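Local coordinates for PFC0360w protein (Plasmodium falciparum, PDB 3NI8) that probably stimulates the ATPase activity of the Hsp90 chaperone, as a member of the AHA1 family of Hsp90 activators, at residues 24-29 / 105-110; 98-103 / 114-119. All blocks are in the same frame, centred on the assembly; numbering follows the deposited sequence.

Three neighbouring strands, 21-27, 111-119 and 98-106, show how a hairpin's contacts differ along its length: a full ladder midway, a slight surface contact at the tip. Contact 2 (98-103 / 114-119) is the ladder between the two hairpin arms, while contact 1 (24-29 / 105-110) is made where the hairpin's turn meets the end of edge strand 21-27. Their centres lie about 16 Å apart, yet they share strand 98-106 and join directly through a probable hydrogen bond of 2.6 Å between Glu-25 O and Leu-114 N. Tyr-27 CE2 also packs on Leu-114 CD2. A bound isopropyl alcohol, probably from the crystallisation liquor, lies about 6 Å from the Val-102 side chain of contact 2.

Contact 1: residues 24-29 / 105-110; sequences TEEYYV and ISVKEN
Backbone torsions bring Tyr-28 and Asn-110 together: Tyr-28, at phi -87° and psi 58°, is the centre of an inverse gamma turn, and Asn-110 adopts a left-handed helical conformation with both phi and psi positive. These two bends lead the end of strand 21-27 and the turn of hairpin 98-106 / 111-119 up to one carbonyl oxygen. Asn-110 O is 3.0 Å from Tyr-28 C and 3.9 Å from Tyr-28 CB, and lies off the edge of the tyrosine ring, near its plane. Val-29 N is also close to Asn-110 O, at 3.2 Å, but the angle is too poor for a hydrogen bond. The amide instead makes a weak bond of 3.0 Å back to Tyr-27 O, closing the gamma turn. Here one carbonyl oxygen packs against the Tyr-28 backbone and its CB, and no hydrogen bond crosses between the segments. Two residues earlier, on the strand itself, Glu-26 sends its carboxylate out on an extended chain (chi2 171°), and OE1 passes 4.3 Å from Val-107 CG2. The stronger partner of that oxygen is His-111 NE2, while the imidazole's other nitrogen bonds Lys-108 NZ and its ring meets Tyr-28 edge-to-face. Small and largely exposed, the contact lies at the tip of this hairpin, whose strand 111-119 runs between strands 21-27 and 98-106, with helix 31-39 touching Val-29 and Ser-106.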
ATOM      1  N   THR A  24       0.513 -10.975   5.182  1.00 28.53           N
ATOM      2  CA  THR A  24       1.354 -11.816   4.328  1.00 28.68           C
ATOM      3  C   THR A  24       0.463 -12.567   3.352  1.00 28.26           C
ATOM      4  O   THR A  24      -0.551 -13.145   3.761  1.00 28.34           O
ATOM      5  CB  THR A  24       2.219 -12.796   5.180  1.00 28.91           C
ATOM      6  OG1 THR A  24       3.162 -12.039   5.967  1.00 30.92           O
ATOM      7  CG2 THR A  24       2.984 -13.751   4.301  1.00 29.07           C
ATOM      8  N   GLU A  25       0.819 -12.519   2.062  0.50 28.10           N
ATOM      9  CA  GLU A  25       0.071 -13.178   0.969  0.50 28.07           C
ATOM     10  C   GLU A  25       1.013 -13.637  -0.157  0.50 28.27           C
ATOM     11  O   GLU A  25       2.007 -12.968  -0.444  0.50 28.23           O
ATOM     12  CB  GLU A  25      -0.974 -12.230   0.366  0.50 27.93           C
ATOM     13  CG  GLU A  25      -2.075 -11.759   1.301  0.50 27.79           C
ATOM     14  CD  GLU A  25      -2.978 -12.885   1.750  0.50 28.08           C
ATOM     15  OE1 GLU A  25      -2.916 -13.971   1.133  0.50 27.40           O
ATOM     16  OE2 GLU A  25      -3.740 -12.690   2.726  0.50 27.40           O
ATOM     17  N   GLU A  26       0.691 -14.753  -0.813  1.00 28.21           N
ATOM     18  CA  GLU A  26       1.511 -15.246  -1.921  1.00 28.54           C
ATOM     19  C   GLU A  26       0.735 -15.238  -3.232  1.00 28.66           C
ATOM     20  O   GLU A  26      -0.455 -15.594  -3.283  1.00 28.30           O
ATOM     21  CB  GLU A  26       2.080 -16.647  -1.621  1.00 28.83           C
ATOM     22  CG  GLU A  26       3.020 -16.692  -0.412  1.00 29.33           C
ATOM     23  CD  GLU A  26       3.404 -18.098   0.007  1.00 31.70           C
ATOM     24  OE1 GLU A  26       3.747 -18.918  -0.878  1.00 33.83           O
ATOM     25  OE2 GLU A  26       3.377 -18.385   1.224  1.00 31.42           O
ATOM     26  N   TYR A  27       1.418 -14.829  -4.291  1.00 28.83           N
ATOM     27  CA  TYR A  27       0.791 -14.725  -5.601  1.00 29.59           C
ATOM     28  C   TYR A  27       1.597 -15.504  -6.625  1.00 29.97           C
ATOM     29  O   TYR A  27       2.830 -15.538  -6.547  1.00 30.57           O
ATOM     30  CB  TYR A  27       0.672 -13.256  -6.023  1.00 29.57           C
ATOM     31  CG  TYR A  27      -0.302 -12.457  -5.167  1.00 29.48           C
ATOM     32  CD1 TYR A  27      -1.610 -12.277  -5.572  1.00 29.22           C
ATOM     33  CD2 TYR A  27       0.095 -11.893  -3.946  1.00 27.97           C
ATOM     34  CE1 TYR A  27      -2.507 -11.560  -4.795  1.00 29.65           C
ATOM     35  CE2 TYR A  27      -0.793 -11.180  -3.164  1.00 27.71           C
ATOM     36  CZ  TYR A  27      -2.093 -11.014  -3.593  1.00 28.68           C
ATOM     37  OH  TYR A  27      -2.999 -10.294  -2.843  1.00 27.63           O
ATOM     38  N   TYR A  28       0.901 -16.119  -7.578  1.00 29.78           N
ATOM     39  CA  TYR A  28       1.543 -16.915  -8.617  1.00 29.48           C
ATOM     40  C   TYR A  28       1.942 -16.046  -9.792  1.00 29.79           C
ATOM     41  O   TYR A  28       1.577 -16.287 -10.938  1.00 30.35           O
ATOM     42  CB  TYR A  28       0.648 -18.076  -9.030  1.00 29.25           C
ATOM     43  CG  TYR A  28       0.429 -19.053  -7.893  1.00 29.11           C
ATOM     44  CD1 TYR A  28       1.491 -19.851  -7.417  1.00 30.14           C
ATOM     45  CD2 TYR A  28      -0.811 -19.163  -7.269  1.00 27.78           C
ATOM     46  CE1 TYR A  28       1.306 -20.753  -6.372  1.00 29.97           C
ATOM     47  CE2 TYR A  28      -1.009 -20.056  -6.214  1.00 28.77           C
ATOM     48  CZ  TYR A  28       0.057 -20.852  -5.776  1.00 31.16           C
ATOM     49  OH  TYR A  28      -0.120 -21.748  -4.738  1.00 34.31           O
ATOM     50  N   VAL A  29       2.760 -15.055  -9.482  1.00 29.79           N
ATOM     51  CA  VAL A  29       3.126 -14.026 -10.409  1.00 30.08           C
ATOM     52  C   VAL A  29       4.492 -13.535  -9.884  1.00 30.25           C
ATOM     53  O   VAL A  29       4.756 -13.641  -8.684  1.00 29.64           O
ATOM     54  CB  VAL A  29       1.991 -12.937 -10.414  1.00 30.12           C
ATOM     55  CG1 VAL A  29       2.399 -11.669  -9.650  1.00 30.25           C
ATOM     56  CG2 VAL A  29       1.552 -12.637 -11.811  1.00 29.98           C
ATOM     57  N   ILE A 105       9.038 -10.921  -2.264  1.00 28.73           N
ATOM     58  CA  ILE A 105      10.081 -11.926  -2.125  1.00 29.90           C
ATOM     59  C   ILE A 105       9.839 -13.088  -3.077  1.00 30.95           C
ATOM     60  O   ILE A 105       8.783 -13.722  -3.050  1.00 31.16           O
ATOM     61  CB  ILE A 105      10.112 -12.461  -0.659  1.00 30.28           C
ATOM     62  CG1 ILE A 105      10.402 -11.318   0.348  1.00 29.69           C
ATOM     63  CG2 ILE A 105      11.093 -13.656  -0.510  1.00 29.78           C
ATOM     64  CD1 ILE A 105       9.701 -11.504   1.716  1.00 28.51           C
ATOM     65  N   SER A 106      10.825 -13.392  -3.917  0.50 31.99           N
ATOM     66  CA  SER A 106      10.708 -14.505  -4.874  0.50 32.95           C
ATOM     67  C   SER A 106      10.803 -15.884  -4.207  0.50 33.80           C
ATOM     68  O   SER A 106      11.891 -16.316  -3.805  0.50 34.17           O
ATOM     69  CB  SER A 106      11.768 -14.382  -5.964  0.50 32.81           C
ATOM     70  OG  SER A 106      11.583 -15.379  -6.955  0.50 33.36           O
ATOM     71  N   VAL A 107       9.662 -16.564  -4.094  1.00 34.25           N
ATOM     72  CA  VAL A 107       9.583 -17.883  -3.469  1.00 35.24           C
ATOM     73  C   VAL A 107      10.212 -18.880  -4.451  1.00 35.83           C
ATOM     74  O   VAL A 107      11.133 -19.636  -4.104  1.00 36.49           O
ATOM     75  CB  VAL A 107       8.125 -18.274  -3.109  1.00 35.42           C
ATOM     76  CG1 VAL A 107       8.009 -19.778  -2.822  1.00 36.37           C
ATOM     77  CG2 VAL A 107       7.638 -17.480  -1.902  1.00 36.08           C
ATOM     78  N   LYS A 108       9.694 -18.864  -5.672  1.00 35.65           N
ATOM     79  CA  LYS A 108      10.275 -19.581  -6.797  1.00 35.66           C
ATOM     80  C   LYS A 108       9.882 -18.802  -8.058  1.00 35.74           C
ATOM     81  O   LYS A 108       9.398 -17.662  -7.957  1.00 35.50           O
ATOM     82  CB  LYS A 108       9.816 -21.045  -6.830  1.00 35.73           C
ATOM     83  CG  LYS A 108       8.323 -21.284  -6.537  1.00 35.55           C
ATOM     84  CD  LYS A 108       7.996 -22.779  -6.568  1.00 35.26           C
ATOM     85  CE  LYS A 108       6.578 -23.079  -6.079  1.00 36.44           C
ATOM     86  NZ  LYS A 108       5.512 -22.423  -6.906  1.00 36.76           N
ATOM     87  N   GLU A 109      10.119 -19.377  -9.234  1.00 35.83           N
ATOM     88  CA  GLU A 109       9.705 -18.724 -10.475  1.00 36.01           C
ATOM     89  C   GLU A 109       8.182 -18.556 -10.578  1.00 34.73           C
ATOM     90  O   GLU A 109       7.404 -19.496 -10.324  1.00 34.05           O
ATOM     91  CB  GLU A 109      10.315 -19.390 -11.719  1.00 36.89           C
ATOM     92  CG  GLU A 109      10.020 -20.865 -11.908  1.00 40.92           C
ATOM     93  CD  GLU A 109      11.146 -21.590 -12.662  1.00 46.48           C
ATOM     94  OE1 GLU A 109      11.165 -22.844 -12.617  1.00 47.79           O
ATOM     95  OE2 GLU A 109      12.014 -20.916 -13.283  1.00 48.41           O
ATOM     96  N   ASN A 110       7.793 -17.320 -10.909  1.00 33.68           N
ATOM     97  CA  ASN A 110       6.399 -16.887 -10.996  1.00 32.98           C
ATOM     98  C   ASN A 110       5.590 -17.205  -9.744  1.00 32.83           C
ATOM     99  O   ASN A 110       4.472 -17.692  -9.823  1.00 32.97           O
ATOM    100  CB  ASN A 110       5.732 -17.444 -12.260  1.00 32.61           C
ATOM    101  CG  ASN A 110       6.405 -16.968 -13.524  1.00 32.27           C
ATOM    102  OD1 ASN A 110       7.076 -15.940 -13.526  1.00 34.30           O
ATOM    103  ND2 ASN A 110       6.243 -17.709 -14.602  1.00 31.05           N
TER

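Contact 2: residues 98-103 / 114-119; sequences STVTVE and LKLTHN
The imidazole of His-118 is overlapped on one face by Val-100 CG2, which sits over the ring centre at 3.6 Å from the centroid, 8° off its normal, in a CH-pi contact. The pair belongs to a regular antiparallel beta hairpin, strands 98-106 and 111-119, within the helix-grip fold of the SRPBCC superfamily, in which a curved sheet packs on a long C-terminal helix. His-118 takes its place with CG anti to the backbone N (chi1 -155°), which leads the ring along the strand pair to Ser-98. There NE2 donates to Ser-98 OG at 2.8 Å, the hydroxyl lying near the ring plane. That hydroxyl also bonds Trp-87 O, and His-118 ND1 bonds Trp-140 NE1 of helix 132-150, so both ring nitrogens are used and the ring's rotation is fixed. On the same face of the sheet, Val-102 CG1 comes within 3.3 Å of Leu-114 CD1, and Phe-38 of helix 31-39 packs on both residues. Paired backbone bonds at Thr-99 with Asn-119, Thr-101 with Thr-117 and Glu-103 with Lys-115 set the register. The partly exposed face carries polar groups: Glu-103 and Lys-115 lie side by side, with OE1 and NZ 4.2 Å apart, beyond a salt bridge. A water lies within hydrogen-bonding distance of Glu-103 OE1 (2.9 Å), Lys-115 O (2.8 Å) and Thr-117 OG1 (2.6 Å), but has too few protons for all nearby acceptors.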
ATOM      1  N   SER A  98       2.134   7.369   9.119  1.00 27.80           N
ATOM      2  CA  SER A  98       2.501   5.988   9.380  1.00 25.63           C
ATOM      3  C   SER A  98       3.635   5.566   8.428  1.00 24.39           C
ATOM      4  O   SER A  98       4.052   6.341   7.554  1.00 24.02           O
ATOM      5  CB  SER A  98       1.277   5.078   9.255  1.00 25.30           C
ATOM      6  OG  SER A  98       0.902   4.945   7.899  1.00 25.32           O
ATOM      7  N   THR A  99       4.125   4.343   8.602  1.00 22.93           N
ATOM      8  CA  THR A  99       5.151   3.795   7.735  1.00 22.05           C
ATOM      9  C   THR A  99       4.620   2.524   7.119  1.00 22.33           C
ATOM     10  O   THR A  99       4.179   1.605   7.837  1.00 22.92           O
ATOM     11  CB  THR A  99       6.415   3.448   8.533  1.00 21.98           C
ATOM     12  OG1 THR A  99       6.898   4.623   9.183  1.00 21.29           O
ATOM     13  CG2 THR A  99       7.506   2.890   7.652  1.00 20.02           C
ATOM     14  N   VAL A 100       4.645   2.474   5.790  1.00 21.41           N
ATOM     15  CA  VAL A 100       4.304   1.259   5.077  1.00 19.92           C
ATOM     16  C   VAL A 100       5.564   0.693   4.414  1.00 19.76           C
ATOM     17  O   VAL A 100       6.290   1.396   3.716  1.00 19.43           O
ATOM     18  CB  VAL A 100       3.168   1.488   4.036  1.00 20.13           C
ATOM     19  CG1 VAL A 100       2.950   0.213   3.171  1.00 18.28           C
ATOM     20  CG2 VAL A 100       1.865   1.892   4.729  1.00 17.68           C
ATOM     21  N   THR A 101       5.827  -0.579   4.665  1.00 19.39           N
ATOM     22  CA  THR A 101       6.937  -1.278   4.027  1.00 19.76           C
ATOM     23  C   THR A 101       6.340  -2.449   3.269  1.00 20.60           C
ATOM     24  O   THR A 101       5.505  -3.179   3.820  1.00 21.44           O
ATOM     25  CB  THR A 101       7.918  -1.825   5.087  1.00 19.36           C
ATOM     26  OG1 THR A 101       8.405  -0.738   5.891  1.00 18.83           O
ATOM     27  CG2 THR A 101       9.067  -2.566   4.434  1.00 16.89           C
ATOM     28  N   VAL A 102       6.732  -2.635   2.018  1.00 21.06           N
ATOM     29  CA  VAL A 102       6.177  -3.729   1.236  1.00 21.92           C
ATOM     30  C   VAL A 102       7.330  -4.497   0.631  1.00 22.88           C
ATOM     31  O   VAL A 102       8.175  -3.927  -0.064  1.00 23.01           O
ATOM     32  CB  VAL A 102       5.192  -3.256   0.110  1.00 22.88           C
ATOM     33  CG1 VAL A 102       4.287  -4.441  -0.375  1.00 22.19           C
ATOM     34  CG2 VAL A 102       4.321  -2.071   0.554  1.00 20.79           C
ATOM     35  N   GLU A 103       7.386  -5.786   0.940  1.00 23.72           N
ATOM     36  CA  GLU A 103       8.397  -6.666   0.400  1.00 24.98           C
ATOM     37  C   GLU A 103       7.764  -7.630  -0.600  1.00 25.53           C
ATOM     38  O   GLU A 103       6.656  -8.164  -0.372  1.00 25.43           O
ATOM     39  CB  GLU A 103       9.098  -7.439   1.521  1.00 25.27           C
ATOM     40  CG  GLU A 103       9.911  -6.566   2.471  1.00 28.23           C
ATOM     41  CD  GLU A 103      10.263  -7.289   3.771  1.00 32.90           C
ATOM     42  OE1 GLU A 103       9.587  -7.007   4.790  1.00 33.70           O
ATOM     43  OE2 GLU A 103      11.179  -8.160   3.767  1.00 33.32           O
ATOM     44  N   LEU A 114       4.277 -11.717  -0.892  1.00 28.05           N
ATOM     45  CA  LEU A 114       3.985 -10.332  -0.536  1.00 27.12           C
ATOM     46  C   LEU A 114       3.839 -10.183   0.987  1.00 26.26           C
ATOM     47  O   LEU A 114       2.984 -10.795   1.612  1.00 25.28           O
ATOM     48  CB  LEU A 114       2.732  -9.854  -1.276  1.00 27.24           C
ATOM     49  CG  LEU A 114       2.184  -8.426  -1.131  1.00 28.34           C
ATOM     50  CD1 LEU A 114       3.274  -7.425  -1.310  1.00 29.46           C
ATOM     51  CD2 LEU A 114       1.071  -8.168  -2.160  1.00 28.82           C
ATOM     52  N   LYS A 115       4.695  -9.353   1.567  1.00 25.91           N
ATOM     53  CA  LYS A 115       4.658  -9.082   2.992  1.00 25.69           C
ATOM     54  C   LYS A 115       4.511  -7.581   3.205  1.00 24.66           C
ATOM     55  O   LYS A 115       5.454  -6.805   2.972  1.00 24.88           O
ATOM     56  CB  LYS A 115       5.917  -9.653   3.676  1.00 26.06           C
ATOM     57  CG  LYS A 115       6.085  -9.283   5.135  1.00 29.47           C
ATOM     58  CD  LYS A 115       7.208 -10.119   5.792  1.00 35.55           C
ATOM     59  CE  LYS A 115       8.014  -9.280   6.808  1.00 37.92           C
ATOM     60  NZ  LYS A 115       9.003 -10.076   7.608  1.00 39.76           N
ATOM     61  N   LEU A 116       3.316  -7.169   3.621  1.00 22.96           N
ATOM     62  CA  LEU A 116       3.080  -5.775   3.944  1.00 22.08           C
ATOM     63  C   LEU A 116       3.110  -5.495   5.470  1.00 21.48           C
ATOM     64  O   LEU A 116       2.363  -6.114   6.245  1.00 20.60           O
ATOM     65  CB  LEU A 116       1.775  -5.282   3.304  1.00 21.88           C
ATOM     66  CG  LEU A 116       1.518  -3.765   3.353  1.00 23.07           C
ATOM     67  CD1 LEU A 116       0.601  -3.373   2.229  1.00 23.44           C
ATOM     68  CD2 LEU A 116       0.933  -3.287   4.691  1.00 22.78           C
ATOM     69  N   THR A 117       3.976  -4.555   5.872  1.00 20.78           N
ATOM     70  CA  THR A 117       4.056  -4.091   7.263  1.00 20.58           C
ATOM     71  C   THR A 117       3.606  -2.637   7.399  1.00 20.85           C
ATOM     72  O   THR A 117       4.155  -1.739   6.753  1.00 21.33           O
ATOM     73  CB  THR A 117       5.493  -4.216   7.877  1.00 20.14           C
ATOM     74  OG1 THR A 117       6.074  -5.464   7.511  1.00 20.45           O
ATOM     75  CG2 THR A 117       5.430  -4.144   9.383  1.00 18.45           C
ATOM     76  N   HIS A 118       2.628  -2.410   8.269  1.00 20.86           N
ATOM     77  CA  HIS A 118       2.114  -1.068   8.502  1.00 21.05           C
ATOM     78  C   HIS A 118       2.379  -0.718   9.975  1.00 21.17           C
ATOM     79  O   HIS A 118       1.768  -1.314  10.869  1.00 20.61           O
ATOM     80  CB  HIS A 118       0.615  -1.038   8.159  1.00 20.83           C
ATOM     81  CG  HIS A 118       0.089   0.313   7.788  1.00 21.41           C
ATOM     82  ND1 HIS A 118      -0.982   0.476   6.936  1.00 20.84           N
ATOM     83  CD2 HIS A 118       0.486   1.563   8.139  1.00 22.81           C
ATOM     84  CE1 HIS A 118      -1.225   1.768   6.780  1.00 22.32           C
ATOM     85  NE2 HIS A 118      -0.344   2.449   7.493  1.00 22.86           N
ATOM     86  N   ASN A 119       3.322   0.207  10.207  1.00 21.67           N
ATOM     87  CA  ASN A 119       3.760   0.634  11.560  1.00 22.24           C
ATOM     88  C   ASN A 119       3.334   2.065  11.833  1.00 22.87           C
ATOM     89  O   ASN A 119       2.996   2.802  10.910  1.00 22.52           O
ATOM     90  CB  ASN A 119       5.298   0.639  11.701  1.00 21.95           C
ATOM     91  CG  ASN A 119       5.930  -0.728  11.525  1.00 22.25           C
ATOM     92  OD1 ASN A 119       6.790  -0.900  10.659  1.00 24.13           O
ATOM     93  ND2 ASN A 119       5.523  -1.701  12.334  1.00 20.57           N
TER
HETATM   94  O   HOH W   1       6.805  -0.326   8.055  1.00 17.04           O
HETATM   95  O   HOH W   2       6.988  -5.792   5.102  1.00 20.35           O